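PDB 3T8K: uncharacterized protein from Leptotrichia buccalis, which is of unknown function but folds into a row of ankyrin-type alpha-hairpins and pairs with a second copy through an interchain disulfide. Local coordinates for residues A[114-119]-A[149-154]; A[57-62]-A[93-98]; A[127-132]-A[165-170]; A[81-86]-A[120-125]; A[8-13]-A[20-25]. One frame throughout, in Å; residues are numbered along the deposited sequence.

Contact 1: residues A[114-119]-A[149-154]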
# COMPACT_ATOMS: atom_id res chain seq x y z
N TYR A 114 12.87 5.95 2.24
CA TYR A 114 12.50 7.28 1.74
C TYR A 114 12.87 8.37 2.74
O TYR A 114 12.65 9.55 2.49
CB TYR A 114 11.00 7.32 1.45
CG TYR A 114 10.58 6.61 0.18
CD1 TYR A 114 11.49 6.37 -0.85
CD2 TYR A 114 9.27 6.17 0.02
CE1 TYR A 114 11.09 5.72 -2.02
CE2 TYR A 114 8.88 5.52 -1.15
CZ TYR A 114 9.78 5.30 -2.16
OH TYR A 114 9.37 4.67 -3.30
N LYS A 115 13.45 7.97 3.87
CA LYS A 115 13.81 8.88 4.96
C LYS A 115 12.66 9.79 5.39
O LYS A 115 12.84 11.01 5.51
CB LYS A 115 15.06 9.70 4.61
CG LYS A 115 16.17 9.57 5.64
CD LYS A 115 17.04 10.81 5.72
CE LYS A 115 17.86 11.03 4.46
NZ LYS A 115 18.75 12.22 4.60
N ILE A 116 11.50 9.19 5.66
CA ILE A 116 10.30 9.94 6.04
C ILE A 116 9.81 9.55 7.42
O ILE A 116 10.04 8.42 7.88
CB ILE A 116 9.14 9.68 5.04
CG1 ILE A 116 8.79 8.20 4.97
CG2 ILE A 116 9.49 10.23 3.65
CD1 ILE A 116 7.60 7.92 4.08
N VAL A 117 9.13 10.46 8.11
CA VAL A 117 8.49 10.07 9.37
C VAL A 117 7.53 8.92 9.10
O VAL A 117 6.94 8.82 8.02
CB VAL A 117 7.78 11.23 10.07
CG1 VAL A 117 8.80 12.27 10.54
CG2 VAL A 117 6.73 11.87 9.14
N VAL A 118 7.40 8.02 10.07
CA VAL A 118 6.71 6.76 9.81
C VAL A 118 5.20 6.97 9.68
O VAL A 118 4.50 6.14 9.09
CB VAL A 118 7.04 5.71 10.89
CG1 VAL A 118 6.32 6.03 12.19
CG2 VAL A 118 6.69 4.31 10.39
N PHE A 119 4.72 8.09 10.23
CA PHE A 119 3.30 8.45 10.19
C PHE A 119 2.95 9.41 9.06
O PHE A 119 1.86 9.98 9.05
CB PHE A 119 2.86 9.07 11.53
CG PHE A 119 3.84 10.06 12.08
CD1 PHE A 119 3.75 11.40 11.75
CD2 PHE A 119 4.86 9.65 12.93
CE1 PHE A 119 4.66 12.31 12.25
CE2 PHE A 119 5.77 10.54 13.43
CZ PHE A 119 5.67 11.88 13.09
N ILE A 149 13.92 16.83 9.56
CA ILE A 149 14.92 16.07 8.84
C ILE A 149 14.47 15.92 7.39
O ILE A 149 13.35 15.49 7.13
CB ILE A 149 15.09 14.67 9.46
CG1 ILE A 149 15.35 14.78 10.96
CG2 ILE A 149 16.21 13.91 8.76
CD1 ILE A 149 16.78 15.06 11.32
N LYS A 150 15.35 16.28 6.46
CA LYS A 150 15.07 16.18 5.03
C LYS A 150 14.90 14.74 4.59
O LYS A 150 15.72 13.88 4.91
CB LYS A 150 16.22 16.80 4.23
CG LYS A 150 16.56 18.24 4.59
CD LYS A 150 15.59 19.21 3.96
CE LYS A 150 16.26 20.54 3.64
NZ LYS A 150 16.73 21.25 4.87
N ASP A 151 13.84 14.47 3.82
CA ASP A 151 13.65 13.13 3.28
C ASP A 151 14.60 12.92 2.10
O ASP A 151 15.45 13.77 1.82
CB ASP A 151 12.19 12.85 2.91
CG ASP A 151 11.70 13.66 1.71
OD1 ASP A 151 12.52 14.29 1.00
OD2 ASP A 151 10.47 13.66 1.47
N LYS A 152 14.44 11.79 1.43
CA LYS A 152 15.29 11.42 0.30
C LYS A 152 15.29 12.48 -0.80
O LYS A 152 16.18 12.48 -1.66
CB LYS A 152 14.83 10.07 -0.25
CG LYS A 152 15.66 9.51 -1.40
CD LYS A 152 15.02 8.24 -1.94
CE LYS A 152 15.72 7.74 -3.20
NZ LYS A 152 14.99 6.58 -3.80
N TRP A 153 14.32 13.39 -0.77
CA TRP A 153 14.24 14.42 -1.82
C TRP A 153 14.32 15.86 -1.32
O TRP A 153 14.06 16.79 -2.08
CB TRP A 153 12.98 14.23 -2.69
CG TRP A 153 12.91 12.87 -3.29
CD1 TRP A 153 13.47 12.47 -4.47
CD2 TRP A 153 12.24 11.73 -2.75
NE1 TRP A 153 13.19 11.14 -4.69
CE2 TRP A 153 12.45 10.66 -3.64
CE3 TRP A 153 11.50 11.50 -1.59
CZ2 TRP A 153 11.92 9.40 -3.42
CZ3 TRP A 153 10.99 10.24 -1.36
CH2 TRP A 153 11.20 9.21 -2.27
N GLY A 154 14.67 16.03 -0.05
CA GLY A 154 14.92 17.35 0.49
C GLY A 154 13.74 18.00 1.20
O GLY A 154 13.77 19.19 1.49
O HOH W 1 11.87 13.31 6.69
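In this ankyrin-type fold two loops between helices meet where Y114 and K115 lie against the type I beta turn D151 to G154. The main tie is backbone: K152 N donates to Y114 O over 3.1 Å, straight at 163°, although the donor stands well above the carbonyl plane. One residue on, D151 CA brings its hydrogen to K115 O, the two heavy atoms 3.2 Å apart. A water sits between the loops, 2.7 Å from I149 O and also bonded to K115 O. Side chains add an aromatic pair, with W153 lying over one face of the Y114 ring and K152 CD at that ring's edge. The Y114 ring and the six-membered ring of W153 meet obliquely, their planes at 51°. Both reach on to the second subunit, Y114 OH to G87 O and W153 NE1 to E131 of that subunit. An alanine in place of Y114 is likely to leave W153 without the ring it leans on and G87 of the second subunit without its hydroxyl mate. The turn is set by D151, whose CG lies between its backbone N and carbonyl carbon (chi1 68°), bringing OD1 to W153 N at 2.7 Å, an Asx turn.

Contact 2: residues A[57-62]-A[93-98]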
# COMPACT_ATOMS: atom_id res chain seq x y z
N ILE A 57 -7.61 -9.51 14.21
CA ILE A 57 -6.41 -10.36 14.18
C ILE A 57 -5.27 -9.70 14.94
O ILE A 57 -4.49 -10.37 15.63
CB ILE A 57 -5.95 -10.66 12.74
CG1 ILE A 57 -7.07 -11.37 11.97
CG2 ILE A 57 -4.67 -11.47 12.74
CD1 ILE A 57 -6.81 -11.51 10.48
N SER A 58 -5.15 -8.37 14.81
CA SER A 58 -4.08 -7.66 15.50
C SER A 58 -4.24 -7.78 17.00
O SER A 58 -3.28 -8.08 17.72
CB SER A 58 -4.05 -6.18 15.10
OG SER A 58 -3.45 -6.01 13.83
N MSE A 59 -5.45 -7.52 17.48
CA MSE A 59 -5.75 -7.60 18.91
C MSE A 59 -5.56 -9.00 19.45
O MSE A 59 -5.08 -9.19 20.57
CB MSE A 59 -7.17 -7.11 19.18
CG MSE A 59 -7.38 -5.65 18.82
SE MSE A 59 -6.41 -4.41 19.99
CE MSE A 59 -4.56 -4.78 19.52
N PHE A 60 -5.94 -9.99 18.66
CA PHE A 60 -5.78 -11.38 19.06
C PHE A 60 -4.30 -11.69 19.29
O PHE A 60 -3.92 -12.22 20.34
CB PHE A 60 -6.37 -12.32 18.02
CG PHE A 60 -6.09 -13.78 18.27
CD1 PHE A 60 -6.96 -14.55 19.02
CD2 PHE A 60 -4.95 -14.37 17.76
CE1 PHE A 60 -6.71 -15.90 19.25
CE2 PHE A 60 -4.69 -15.72 17.98
CZ PHE A 60 -5.57 -16.48 18.74
N LEU A 61 -3.46 -11.35 18.32
CA LEU A 61 -2.03 -11.61 18.39
C LEU A 61 -1.33 -10.81 19.47
O LEU A 61 -0.51 -11.35 20.20
CB LEU A 61 -1.35 -11.33 17.04
CG LEU A 61 -1.67 -12.37 15.97
CD1 LEU A 61 -1.15 -11.94 14.62
CD2 LEU A 61 -1.10 -13.73 16.37
N ILE A 62 -1.64 -9.52 19.55
CA ILE A 62 -1.08 -8.71 20.62
C ILE A 62 -1.40 -9.30 21.99
O ILE A 62 -0.53 -9.37 22.86
CB ILE A 62 -1.55 -7.24 20.53
CG1 ILE A 62 -0.93 -6.59 19.30
CG2 ILE A 62 -1.14 -6.48 21.79
CD1 ILE A 62 -1.46 -5.21 19.02
N THR A 93 -7.21 2.32 14.00
CA THR A 93 -5.81 2.69 13.80
C THR A 93 -5.28 3.43 15.02
O THR A 93 -4.14 3.22 15.44
CB THR A 93 -5.67 3.53 12.53
OG1 THR A 93 -6.00 2.72 11.40
CG2 THR A 93 -4.25 4.09 12.37
N THR A 94 -6.10 4.31 15.60
CA THR A 94 -5.70 5.04 16.78
C THR A 94 -5.45 4.10 17.95
O THR A 94 -4.42 4.18 18.61
CB THR A 94 -6.76 6.07 17.18
OG1 THR A 94 -6.96 6.97 16.08
CG2 THR A 94 -6.32 6.85 18.40
N GLU A 95 -6.41 3.21 18.18
CA GLU A 95 -6.32 2.20 19.23
C GLU A 95 -5.05 1.35 19.10
O GLU A 95 -4.34 1.13 20.09
CB GLU A 95 -7.55 1.29 19.19
CG GLU A 95 -8.36 1.30 20.47
CD GLU A 95 -7.57 0.77 21.65
OE1 GLU A 95 -7.23 -0.43 21.65
OE2 GLU A 95 -7.29 1.55 22.58
N LEU A 96 -4.76 0.88 17.89
CA LEU A 96 -3.57 0.09 17.65
C LEU A 96 -2.29 0.90 17.88
O LEU A 96 -1.32 0.40 18.46
CB LEU A 96 -3.57 -0.51 16.23
CG LEU A 96 -4.59 -1.63 15.98
CD1 LEU A 96 -4.60 -2.05 14.51
CD2 LEU A 96 -4.28 -2.82 16.86
N CYS A 97 -2.28 2.16 17.44
CA CYS A 97 -1.14 3.04 17.73
C CYS A 97 -0.93 3.18 19.24
O CYS A 97 0.19 3.06 19.72
CB CYS A 97 -1.30 4.42 17.07
SG CYS A 97 0.08 5.58 17.38
N LYS A 98 -2.00 3.45 19.98
CA LYS A 98 -1.90 3.56 21.42
C LYS A 98 -1.27 2.31 22.05
O LYS A 98 -0.41 2.41 22.92
CB LYS A 98 -3.28 3.79 22.04
CG LYS A 98 -3.30 3.84 23.56
CD LYS A 98 -4.63 4.39 24.07
CE LYS A 98 -5.54 3.31 24.59
NZ LYS A 98 -5.33 3.08 26.06
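L96 reaches from helix 90-102 to S58, M59 and I62 on helix 51-63, and nearly all the contact is apolar. The two short helical segments run almost parallel, 18° apart, with axes 11.5 Å from each other, so long side chains have to span the space between them. One methyl does most of it: L96 CD2 lies 3.8 Å from S58 CB, and I62 CD1 comes up to the same methyl at 4.3 Å. The third partner is M59, modelled as selenomethionine. Its chain bends at both chi2 (-69°) and chi3 (68°), which swings CE back toward the other helix until it sits 3.3 Å from L96 CD2, tighter than carbons usually pack.

Polar groups play a marginal part. S58 OG turns back to its own helix and bonds to R54 O, presenting its CB to the leucine. The M59 selenium passes the carboxylate of E95 at the margin, 4.4 Å from OE1. Around the pair, V45 packs on S58 and L82 of helix 79-85 packs on L96, as expected where successive layers of helices stack in an ankyrin-type array. With no polar bond between the segments, the contact implies cohesion by van der Waals packing and burial of apolar surface: a leucine methyl seated among three side chains, with little to dictate direction beyond the fit.

Contact 3: residues A[127-132]-A[165-170]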
# COMPACT_ATOMS: atom_id res chain seq x y z
N VAL A 127 -10.19 12.16 6.35
CA VAL A 127 -11.10 12.22 7.48
C VAL A 127 -10.94 13.57 8.17
O VAL A 127 -9.85 14.15 8.18
CB VAL A 127 -10.84 11.10 8.50
CG1 VAL A 127 -10.88 9.75 7.83
CG2 VAL A 127 -9.51 11.32 9.18
N ASP A 128 -12.04 14.07 8.73
CA ASP A 128 -12.00 15.36 9.41
C ASP A 128 -10.97 15.32 10.54
O ASP A 128 -10.90 14.36 11.31
CB ASP A 128 -13.38 15.72 9.96
CG ASP A 128 -13.48 17.18 10.32
OD1 ASP A 128 -13.84 17.98 9.44
OD2 ASP A 128 -13.20 17.53 11.49
N GLU A 129 -10.16 16.37 10.63
CA GLU A 129 -9.10 16.42 11.62
C GLU A 129 -9.60 16.31 13.06
O GLU A 129 -8.87 15.84 13.93
CB GLU A 129 -8.28 17.70 11.45
CG GLU A 129 -7.20 17.58 10.40
CD GLU A 129 -6.19 18.70 10.53
OE1 GLU A 129 -6.58 19.88 10.41
OE2 GLU A 129 -5.01 18.40 10.77
N ASN A 130 -10.82 16.76 13.31
CA ASN A 130 -11.42 16.58 14.62
C ASN A 130 -11.30 15.11 15.03
O ASN A 130 -11.04 14.78 16.19
CB ASN A 130 -12.88 17.01 14.62
CG ASN A 130 -13.45 17.16 16.02
OD1 ASN A 130 -12.86 17.83 16.87
ND2 ASN A 130 -14.58 16.50 16.28
N GLU A 131 -11.50 14.22 14.06
CA GLU A 131 -11.37 12.79 14.30
C GLU A 131 -9.92 12.35 14.50
O GLU A 131 -9.67 11.31 15.12
CB GLU A 131 -12.01 12.00 13.16
CG GLU A 131 -13.53 12.11 13.10
CD GLU A 131 -14.12 11.46 11.87
OE1 GLU A 131 -13.82 10.27 11.62
OE2 GLU A 131 -14.88 12.14 11.15
N MSE A 132 -8.98 13.14 13.99
CA MSE A 132 -7.56 12.79 14.05
C MSE A 132 -6.92 13.19 15.39
O MSE A 132 -5.81 12.78 15.70
CB MSE A 132 -6.78 13.47 12.91
CG MSE A 132 -7.24 13.13 11.50
SE MSE A 132 -6.92 11.26 11.12
CE MSE A 132 -4.98 11.28 11.26
N GLN A 165 -3.94 20.22 3.58
CA GLN A 165 -4.95 21.07 4.18
C GLN A 165 -5.25 20.56 5.59
O GLN A 165 -6.35 20.12 5.88
CB GLN A 165 -6.21 21.13 3.31
CG GLN A 165 -6.31 22.39 2.45
CD GLN A 165 -6.10 22.13 0.97
OE1 GLN A 165 -7.06 21.98 0.21
NE2 GLN A 165 -4.84 22.09 0.55
N LYS A 166 -4.22 20.59 6.44
CA LYS A 166 -4.31 20.03 7.79
C LYS A 166 -3.83 21.04 8.83
O LYS A 166 -2.78 20.85 9.45
CB LYS A 166 -3.44 18.77 7.89
CG LYS A 166 -3.76 17.69 6.87
CD LYS A 166 -5.16 17.14 7.10
CE LYS A 166 -5.39 15.85 6.31
NZ LYS A 166 -6.55 15.13 6.91
N PRO A 167 -4.60 22.12 9.04
CA PRO A 167 -4.16 23.20 9.93
C PRO A 167 -3.93 22.73 11.37
O PRO A 167 -3.06 23.27 12.05
CB PRO A 167 -5.32 24.20 9.86
CG PRO A 167 -6.50 23.38 9.41
CD PRO A 167 -5.92 22.39 8.45
N ILE A 168 -4.70 21.75 11.82
CA ILE A 168 -4.55 21.27 13.19
C ILE A 168 -3.22 20.54 13.36
O ILE A 168 -2.48 20.79 14.32
CB ILE A 168 -5.72 20.35 13.62
CG1 ILE A 168 -7.05 21.10 13.51
CG2 ILE A 168 -5.52 19.87 15.05
CD1 ILE A 168 -8.25 20.32 14.02
N ALA A 169 -2.90 19.65 12.43
CA ALA A 169 -1.62 18.96 12.47
C ALA A 169 -0.48 19.98 12.40
O ALA A 169 0.55 19.82 13.06
CB ALA A 169 -1.52 17.96 11.33
N LEU A 170 -0.66 21.03 11.61
CA LEU A 170 0.41 22.00 11.41
C LEU A 170 0.68 22.75 12.71
O LEU A 170 1.83 22.92 13.11
CB LEU A 170 0.05 23.01 10.30
CG LEU A 170 1.12 24.09 10.11
CD1 LEU A 170 2.41 23.45 9.62
CD2 LEU A 170 0.64 25.16 9.14
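E129 OE2 is gripped twice, by A169 N at 3.0 Å and by the hydroxyl of Y136, two turns further along the same helix as the glutamate. Its twin OE1 takes I168 N, also at 3.0 Å, so the carboxylate straddles two consecutive backbone N-H groups in the first turn of helix 167-180. Each oxygen is met on its syn side, OE1 at 21° and OE2 at 25° out of the carboxylate plane, which fixes the rotation of the group.

The glutamate reaches there with its chain extended beyond CG (chi2 -164°), crossing from the start of helix 129-140. I168 runs alongside it in the opposite direction, its CD1 coming back to 3.7 Å from E129 CB. K166 CB packs 3.3 Å from E129 OE2, and P167 CD stands equally close to OE1; the proline nitrogen has no hydrogen to give, leaving the bonds to the two residues after it. K166 makes no salt bridge to the glutamate: its NZ stays 5.3 Å from E129 OE2 and bonds instead to Y125 O. That nearby ammonium and the positive end of the helix would both be expected to favour the ionised carboxylate.

E129 has its own helix start looked after by D128, whose OD2 accepts from N130 N as an N-cap. What joins the two helices is thus a carboxylate from helix 129-140 accepting first-turn N-H groups of helix 167-180, with helix 157-162 between them in sequence, a link within the ankyrin-type stack.

Contact 4: residues A[81-86]-A[120-125]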
# COMPACT_ATOMS: atom_id res chain seq x y z
N PRO A 81 3.24 0.02 8.22
CA PRO A 81 2.05 -0.55 7.58
C PRO A 81 0.78 -0.13 8.29
O PRO A 81 -0.26 -0.02 7.63
CB PRO A 81 2.28 -2.07 7.69
CG PRO A 81 3.33 -2.23 8.75
CD PRO A 81 4.19 -1.01 8.65
N LEU A 82 0.85 0.12 9.59
CA LEU A 82 -0.30 0.62 10.34
C LEU A 82 -0.82 1.91 9.71
O LEU A 82 -2.01 2.03 9.40
CB LEU A 82 0.08 0.92 11.79
CG LEU A 82 -1.00 1.61 12.62
CD1 LEU A 82 -2.21 0.71 12.79
CD2 LEU A 82 -0.45 1.98 13.98
N PHE A 83 0.07 2.87 9.53
CA PHE A 83 -0.32 4.17 8.99
C PHE A 83 -0.57 4.18 7.48
O PHE A 83 -1.45 4.91 7.00
CB PHE A 83 0.69 5.25 9.42
CG PHE A 83 0.70 5.50 10.90
CD1 PHE A 83 -0.49 5.68 11.58
CD2 PHE A 83 1.90 5.52 11.61
CE1 PHE A 83 -0.49 5.90 12.96
CE2 PHE A 83 1.91 5.73 12.98
CZ PHE A 83 0.71 5.93 13.66
N GLN A 84 0.18 3.38 6.74
CA GLN A 84 -0.07 3.24 5.30
C GLN A 84 -1.48 2.71 5.01
O GLN A 84 -2.14 3.18 4.09
CB GLN A 84 0.97 2.33 4.65
CG GLN A 84 2.33 2.95 4.56
CD GLN A 84 2.31 4.28 3.82
OE1 GLN A 84 2.56 5.32 4.42
NE2 GLN A 84 2.00 4.25 2.52
N GLY A 85 -1.93 1.73 5.80
CA GLY A 85 -3.20 1.09 5.54
C GLY A 85 -4.36 1.46 6.45
O GLY A 85 -5.47 0.96 6.27
N GLY A 86 -4.14 2.36 7.41
CA GLY A 86 -5.12 2.59 8.47
C GLY A 86 -6.12 3.72 8.28
O GLY A 86 -6.86 4.05 9.21
N LYS A 120 3.84 9.57 8.09
CA LYS A 120 3.61 10.59 7.06
C LYS A 120 2.25 10.43 6.37
O LYS A 120 1.60 11.42 6.02
CB LYS A 120 4.72 10.60 6.03
CG LYS A 120 4.44 11.52 4.86
CD LYS A 120 5.71 11.83 4.08
CE LYS A 120 5.42 12.74 2.90
NZ LYS A 120 6.67 13.28 2.31
N ASN A 121 1.82 9.19 6.16
CA ASN A 121 0.57 8.96 5.42
C ASN A 121 -0.67 9.49 6.14
O ASN A 121 -1.69 9.74 5.51
CB ASN A 121 0.39 7.47 5.10
CG ASN A 121 -0.66 7.23 4.02
OD1 ASN A 121 -0.69 7.90 2.99
ND2 ASN A 121 -1.54 6.25 4.26
N ILE A 122 -0.61 9.67 7.46
CA ILE A 122 -1.83 10.08 8.16
C ILE A 122 -2.27 11.45 7.68
O ILE A 122 -3.45 11.81 7.79
CB ILE A 122 -1.70 10.03 9.69
CG1 ILE A 122 -0.85 11.20 10.22
CG2 ILE A 122 -1.15 8.68 10.13
CD1 ILE A 122 -0.80 11.27 11.73
N PHE A 123 -1.34 12.20 7.13
CA PHE A 123 -1.65 13.55 6.65
C PHE A 123 -2.33 13.49 5.29
O PHE A 123 -2.77 14.50 4.76
CB PHE A 123 -0.39 14.41 6.64
CG PHE A 123 0.31 14.43 7.96
CD1 PHE A 123 -0.32 14.94 9.09
CD2 PHE A 123 1.59 13.92 8.09
CE1 PHE A 123 0.32 14.94 10.32
CE2 PHE A 123 2.24 13.91 9.32
CZ PHE A 123 1.61 14.43 10.43
N ASN A 124 -2.45 12.27 4.75
CA ASN A 124 -3.17 12.04 3.51
C ASN A 124 -4.59 11.57 3.75
O ASN A 124 -5.38 11.44 2.82
CB ASN A 124 -2.45 11.00 2.66
CG ASN A 124 -1.23 11.54 1.98
OD1 ASN A 124 -1.23 12.68 1.51
ND2 ASN A 124 -0.18 10.75 1.93
N TYR A 125 -4.90 11.27 5.01
CA TYR A 125 -6.19 10.69 5.34
C TYR A 125 -7.34 11.61 4.95
O TYR A 125 -7.30 12.82 5.21
CB TYR A 125 -6.28 10.37 6.83
CG TYR A 125 -5.48 9.16 7.28
CD1 TYR A 125 -4.76 8.38 6.38
CD2 TYR A 125 -5.45 8.80 8.62
CE1 TYR A 125 -4.02 7.26 6.81
CE2 TYR A 125 -4.73 7.71 9.06
CZ TYR A 125 -4.02 6.94 8.16
OH TYR A 125 -3.31 5.86 8.63
O HOH W 2 2.87 6.56 6.85
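N121 leans toward helix 79-85, and its CB comes first to Q84, with OE1 of that glutamine 3.1 Å away. CG stands anti to the backbone N (chi1 -164°), which carries the amide onward past Q84 to the main chain. There ND2 donates to F83 O at 3.1 Å, almost straight at 172° and in the plane of its own amide. OD1, the other branch, accepts from N124 ND2, which holds the amide against turning over. Beside it a water ties the neighbouring atoms together, donating to Q84 OE1 and accepting from N121 N.

F83 O has a second donor: Y125 OH, at 2.6 Å, with F83 O lying near the plane of the Y125 ring, at its edge. Next to these bonds, I122 CG2 packs against the F83 ring, 3.4 Å from CD1, the two side chains lying side by side and pointing the same way. L135 and F119 also pack on F83, closing this region into the core, while F126 of the second subunit packs on Q84. Two donors on one carbonyl satisfy a backbone oxygen of helix 79-85 and would be expected to polarise the F83 carbonyl further, joining helix and 3-10 segment by polar bonds beside an apolar contact.

Contact 5: residues A[8-13]-A[20-25]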
# COMPACT_ATOMS: atom_id res chain seq x y z
N ARG A 8 -1.84 -21.52 3.08
CA ARG A 8 -0.89 -22.56 3.47
C ARG A 8 -0.15 -22.19 4.76
O ARG A 8 0.34 -23.06 5.48
CB ARG A 8 0.10 -22.80 2.33
CG ARG A 8 1.34 -23.59 2.70
CD ARG A 8 0.97 -24.84 3.46
NE ARG A 8 0.46 -25.89 2.61
CZ ARG A 8 -0.33 -26.87 3.05
NH1 ARG A 8 -0.70 -26.89 4.33
NH2 ARG A 8 -0.75 -27.82 2.23
N THR A 9 -0.08 -20.90 5.07
CA THR A 9 0.63 -20.44 6.27
C THR A 9 -0.21 -19.43 7.05
O THR A 9 -1.15 -18.84 6.50
CB THR A 9 1.95 -19.75 5.90
OG1 THR A 9 1.66 -18.56 5.16
CG2 THR A 9 2.82 -20.67 5.07
N VAL A 10 0.13 -19.22 8.32
CA VAL A 10 -0.59 -18.23 9.13
C VAL A 10 -0.39 -16.83 8.55
O VAL A 10 -1.32 -16.02 8.50
CB VAL A 10 -0.13 -18.24 10.61
CG1 VAL A 10 -0.91 -17.22 11.44
CG2 VAL A 10 -0.31 -19.63 11.19
N SER A 11 0.84 -16.56 8.11
CA SER A 11 1.17 -15.29 7.45
C SER A 11 0.21 -14.93 6.31
O SER A 11 -0.26 -13.78 6.21
CB SER A 11 2.61 -15.33 6.93
OG SER A 11 2.91 -14.16 6.16
N ALA A 12 -0.07 -15.89 5.43
CA ALA A 12 -0.99 -15.65 4.32
C ALA A 12 -2.42 -15.37 4.80
O ALA A 12 -3.07 -14.44 4.32
CB ALA A 12 -0.98 -16.83 3.35
N ALA A 13 -2.90 -16.18 5.75
CA ALA A 13 -4.23 -15.99 6.32
C ALA A 13 -4.33 -14.63 6.98
O ALA A 13 -5.36 -13.95 6.87
CB ALA A 13 -4.53 -17.11 7.33
N GLU A 20 -11.70 -15.05 11.18
CA GLU A 20 -12.03 -16.48 11.30
C GLU A 20 -11.07 -17.37 10.50
O GLU A 20 -10.68 -18.46 10.96
CB GLU A 20 -13.47 -16.74 10.85
CG GLU A 20 -14.52 -16.22 11.82
CD GLU A 20 -14.59 -14.70 11.84
OE1 GLU A 20 -14.29 -14.06 10.81
OE2 GLU A 20 -14.95 -14.14 12.91
N ASP A 21 -10.70 -16.93 9.30
CA ASP A 21 -9.73 -17.64 8.48
C ASP A 21 -8.40 -17.73 9.21
O ASP A 21 -7.75 -18.78 9.24
CB ASP A 21 -9.48 -16.92 7.15
CG ASP A 21 -10.66 -16.98 6.21
OD1 ASP A 21 -11.49 -17.90 6.32
OD2 ASP A 21 -10.75 -16.08 5.34
N PHE A 22 -7.98 -16.59 9.77
CA PHE A 22 -6.71 -16.52 10.49
C PHE A 22 -6.72 -17.46 11.68
O PHE A 22 -5.73 -18.16 11.92
CB PHE A 22 -6.40 -15.10 10.96
CG PHE A 22 -5.42 -15.06 12.09
CD1 PHE A 22 -4.06 -15.12 11.85
CD2 PHE A 22 -5.86 -15.03 13.41
CE1 PHE A 22 -3.15 -15.12 12.90
CE2 PHE A 22 -4.95 -15.02 14.45
CZ PHE A 22 -3.60 -15.08 14.19
N LEU A 23 -7.81 -17.47 12.43
CA LEU A 23 -7.95 -18.39 13.56
C LEU A 23 -7.79 -19.84 13.13
O LEU A 23 -7.12 -20.62 13.80
CB LEU A 23 -9.29 -18.23 14.26
CG LEU A 23 -9.52 -16.99 15.14
CD1 LEU A 23 -10.82 -17.17 15.92
CD2 LEU A 23 -8.36 -16.76 16.08
N GLU A 24 -8.43 -20.21 12.02
CA GLU A 24 -8.32 -21.58 11.51
C GLU A 24 -6.85 -21.94 11.31
O GLU A 24 -6.43 -23.01 11.73
CB GLU A 24 -9.06 -21.75 10.19
CG GLU A 24 -10.57 -21.70 10.28
CD GLU A 24 -11.23 -22.50 9.16
OE1 GLU A 24 -10.90 -23.70 9.02
OE2 GLU A 24 -12.06 -21.92 8.41
N LEU A 25 -6.09 -21.05 10.69
CA LEU A 25 -4.68 -21.33 10.40
C LEU A 25 -3.84 -21.37 11.67
O LEU A 25 -2.96 -22.21 11.81
CB LEU A 25 -4.08 -20.31 9.42
CG LEU A 25 -3.91 -20.78 7.97
CD1 LEU A 25 -2.88 -21.93 7.85
CD2 LEU A 25 -5.28 -21.17 7.39
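L25 and A13 meet inside an alpha-hairpin, helix 10-16 folding back on helix 19-28, the building element of an ankyrin-type fold. The tight part lies along the facing sides. A13 is small enough to let the helices close in: its CB sits 3.8 Å from L25 CG and almost as near to F22 CA. One turn earlier, V10, with CG1 anti to the backbone N (chi1 -179°), puts that methyl 3.4 Å from F22 CE1, approaching the ring obliquely. Its other methyl, CG2, lies over the last turn of the partner segment, 3.8 Å from L25 O. F22 also packs on I57, L61 and F60 of helix 51-63. L25 CG reaches the start of helix 10-16 as well, resting 3.7 Å from T9 O. With an alanine in place of L25, a gap would probably open between A13 and T9, and M4 of helix 2-6 would lose its neighbour.

Toward the ends the packing thins. R8 offers only backbone to L25, while its CB points away from helix 19-28, and E6 of the second subunit packs near it. D21 spends its carboxylate on T18 N and contributes little more than its carbonyl, D21 O lying 4.1 Å from A13 CB. The hairpin's first helix opens with an N-cap: T9 OG1 accepts from A12 N at 3.2 Å.

Overall arrangement
Contacts 2 and 4 lie nearest the chain's centre and meet where helix 79-85 of contact 4 packs against helix 90-102 of contact 2: T93 probably bonds to G86 O, and L82 packs on L96. Contact 2 is almost wholly apolar, whereas contact 4 sets backbone-directed polar bonds beside its hydrophobic part. Contact 5, far out at the N-terminal end yet buried, resembles contact 2 and joins it through F22 against F60 and L61. Contacts 1 and 3, partly buried, depend more on backbone N-H and C=O groups, through a turn in contact 1 and a carboxylate at a helix start in contact 3. Both touch contact 4, through F119 and K166 respectively, but not each other.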